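Local coordinates for extracellular solute-binding protein, family 1 (PDB 6G7N) that binds ferric iron as an extracellular solute-binding protein and probably hands it to an ABC transporter for uptake, at residues A[12-17]-A[262-267]. Numbering follows the deposited sequence. Where two conformers were deposited one is given.
Sequences DTDQAL and KIFSEG
Ile263 lies against one flank of residues 12-17 and meets three of them with its branched side chain. Ile263 CG2, anti to the backbone N, comes within 4.2 Å of Leu17 CB and also rests near the carbonyl oxygen of Thr13, while CD1 reaches outward to Ala16 CB. A beta-branched residue suits this place because its two arms can follow the helix surface in different directions, and the small Ala16 methyl offers an apolar surface to the longer one.

Phe264, one residue on, turns inward. Its CB packs on Leu17 CD1 at 3.8 Å, and its ring lies obliquely to the carboxylate of Asp14, the two planes 29° apart and Asp14 OD1 4.0 Å from Phe264 CD1. The polar link is made by water. One water hydrogen-bonds with Thr13 OG1, Asp14 OD1 (2.6 Å from the water) and Ile263 O; a second sits between Asp14 OD1 and Phe264 O. Each has more acceptors in reach than protons, so its donations are probably shared. The buried carboxylate is thus linked through waters to two carbonyls in the last turns of the helix, while Asp14 OD2 accepts the backbone N-H of Tyr11.

Glycine suits position 267, because Thr13 OG1 lies 3.7 Å from Gly267 CA, on the side where a CB would point. OG1 is placed between the backbone N and the carbonyl carbon of Thr13 (chi1 50°), and from there it bonds to a third water, which donates to Gly267 O at 2.7 Å.

The contact joins the turn leading into helix 15-25, and its first residues, to the C-terminal part of helix 258-266. Leu17 continues onto helix 245-255 through Phe251, Tyr254 and Leu255, and Phe264 leans on Phe98 and Ser99 of strand 96-108, with Arg9 of the ligand pocket making a cation-pi contact to its ring and a hydrogen bond to its carbonyl oxygen.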
loop_
_atom_site.group_PDB
_atom_site.type_symbol
_atom_site.label_atom_id
_atom_site.label_comp_id
_atom_site.label_asym_id
_atom_site.label_seq_id
_atom_site.Cartn_x
_atom_site.Cartn_y
_atom_site.Cartn_z
ATOM N N ASP A 12 -4.686 -13.046 10.891
ATOM C CA ASP A 12 -5.151 -14.367 11.363
ATOM C C ASP A 12 -5.939 -15.143 10.322
ATOM O O ASP A 12 -5.827 -16.369 10.208
ATOM C CB ASP A 12 -6.027 -14.188 12.624
ATOM C CG ASP A 12 -6.242 -15.490 13.399
ATOM O OD1 ASP A 12 -5.271 -16.250 13.550
ATOM O OD2 ASP A 12 -7.368 -15.744 13.881
ATOM N N THR A 13 -6.764 -14.417 9.577
ATOM C CA THR A 13 -7.575 -15.017 8.545
ATOM C C THR A 13 -6.728 -15.650 7.410
ATOM O O THR A 13 -7.234 -16.525 6.695
ATOM C CB THR A 13 -8.568 -13.984 7.984
ATOM O OG1 THR A 13 -7.864 -12.786 7.649
ATOM C CG2 THR A 13 -9.666 -13.647 8.997
ATOM N N ASP A 14 -5.452 -15.279 7.292
ATOM C CA ASP A 14 -4.584 -15.869 6.289
ATOM C C ASP A 14 -4.249 -17.331 6.581
ATOM O O ASP A 14 -3.815 -18.034 5.687
ATOM C CB ASP A 14 -3.266 -15.072 6.139
ATOM C CG ASP A 14 -3.469 -13.647 5.602
ATOM O OD1 ASP A 14 -4.481 -13.410 4.914
ATOM O OD2 ASP A 14 -2.608 -12.771 5.862
ATOM N N GLN A 15 -4.472 -17.796 7.809
ATOM C CA GLN A 15 -4.292 -19.258 8.053
ATOM C C GLN A 15 -5.133 -20.148 7.111
ATOM O O GLN A 15 -4.684 -21.209 6.693
ATOM C CB GLN A 15 -4.587 -19.612 9.502
ATOM C CG GLN A 15 -4.119 -21.019 9.870
ATOM C CD GLN A 15 -2.617 -21.189 9.770
ATOM O OE1 GLN A 15 -1.883 -20.378 10.294
ATOM N NE2 GLN A 15 -2.148 -22.227 9.064
ATOM N N ALA A 16 -6.290 -19.642 6.674
ATOM C CA ALA A 16 -7.113 -20.372 5.672
ATOM C C ALA A 16 -6.394 -20.536 4.335
ATOM O O ALA A 16 -6.500 -21.561 3.684
ATOM C CB ALA A 16 -8.460 -19.689 5.462
ATOM N N LEU A 17 -5.645 -19.507 3.954
ATOM C CA LEU A 17 -4.891 -19.565 2.757
ATOM C C LEU A 17 -3.742 -20.588 2.900
ATOM O O LEU A 17 -3.536 -21.389 1.992
ATOM C CB LEU A 17 -4.452 -18.128 2.492
ATOM C CG LEU A 17 -3.833 -17.799 1.191
ATOM C CD1 LEU A 17 -4.104 -16.353 0.863
ATOM C CD2 LEU A 17 -2.350 -18.070 1.333
ATOM N N LYS A 262 -9.347 -13.630 -2.906
ATOM C CA LYS A 262 -10.424 -13.199 -2.007
ATOM C C LYS A 262 -9.947 -13.184 -0.554
ATOM O O LYS A 262 -10.116 -12.183 0.162
ATOM C CB LYS A 262 -11.626 -14.109 -2.158
ATOM C CG LYS A 262 -12.753 -13.809 -1.187
ATOM C CD LYS A 262 -13.933 -14.765 -1.343
ATOM C CE LYS A 262 -15.014 -14.551 -0.293
ATOM N NZ LYS A 262 -15.604 -13.200 -0.374
ATOM N N ILE A 263 -9.389 -14.283 -0.078
ATOM C CA ILE A 263 -9.029 -14.373 1.328
ATOM C C ILE A 263 -7.945 -13.354 1.675
ATOM O O ILE A 263 -8.050 -12.659 2.698
ATOM C CB ILE A 263 -8.525 -15.783 1.665
ATOM C CG1 ILE A 263 -9.647 -16.823 1.549
ATOM C CG2 ILE A 263 -7.908 -15.818 3.060
ATOM C CD1 ILE A 263 -9.174 -18.257 1.475
ATOM N N PHE A 264 -6.926 -13.251 0.833
ATOM C CA PHE A 264 -5.799 -12.387 1.142
ATOM C C PHE A 264 -6.215 -10.924 1.104
ATOM O O PHE A 264 -5.831 -10.141 1.986
ATOM C CB PHE A 264 -4.663 -12.647 0.154
ATOM C CG PHE A 264 -3.421 -11.862 0.441
ATOM C CD1 PHE A 264 -2.660 -12.088 1.584
ATOM C CD2 PHE A 264 -3.043 -10.821 -0.406
ATOM C CE1 PHE A 264 -1.524 -11.341 1.830
ATOM C CE2 PHE A 264 -1.924 -10.069 -0.139
ATOM C CZ PHE A 264 -1.161 -10.345 0.969
ATOM N N SER A 265 -6.958 -10.521 0.073
ATOM C CA SER A 265 -7.345 -9.117 -0.037
ATOM C C SER A 265 -8.327 -8.743 1.070
ATOM O O SER A 265 -8.185 -7.713 1.741
ATOM C CB SER A 265 -7.914 -8.817 -1.434
ATOM O OG SER A 265 -7.020 -9.240 -2.457
ATOM N N GLU A 266 -9.331 -9.584 1.292
ATOM C CA GLU A 266 -10.359 -9.269 2.255
ATOM C C GLU A 266 -9.852 -9.252 3.677
ATOM O O GLU A 266 -10.397 -8.508 4.503
ATOM C CB GLU A 266 -11.566 -10.180 2.087
ATOM C CG GLU A 266 -12.263 -9.901 0.767
ATOM C CD GLU A 266 -13.529 -10.685 0.554
ATOM O OE1 GLU A 266 -13.958 -11.463 1.451
ATOM O OE2 GLU A 266 -14.107 -10.536 -0.553
ATOM N N GLY A 267 -8.758 -9.961 3.953
ATOM C CA GLY A 267 -8.173 -9.994 5.282
ATOM C C GLY A 267 -7.745 -8.609 5.775
ATOM O O GLY A 267 -7.657 -8.388 6.982
HETATM O O HOH W 1 -7.093 -13.309 5.246
HETATM O O HOH W 2 -8.464 -10.325 8.749
HETATM O O HOH W 3 -4.917 -10.701 4.523
#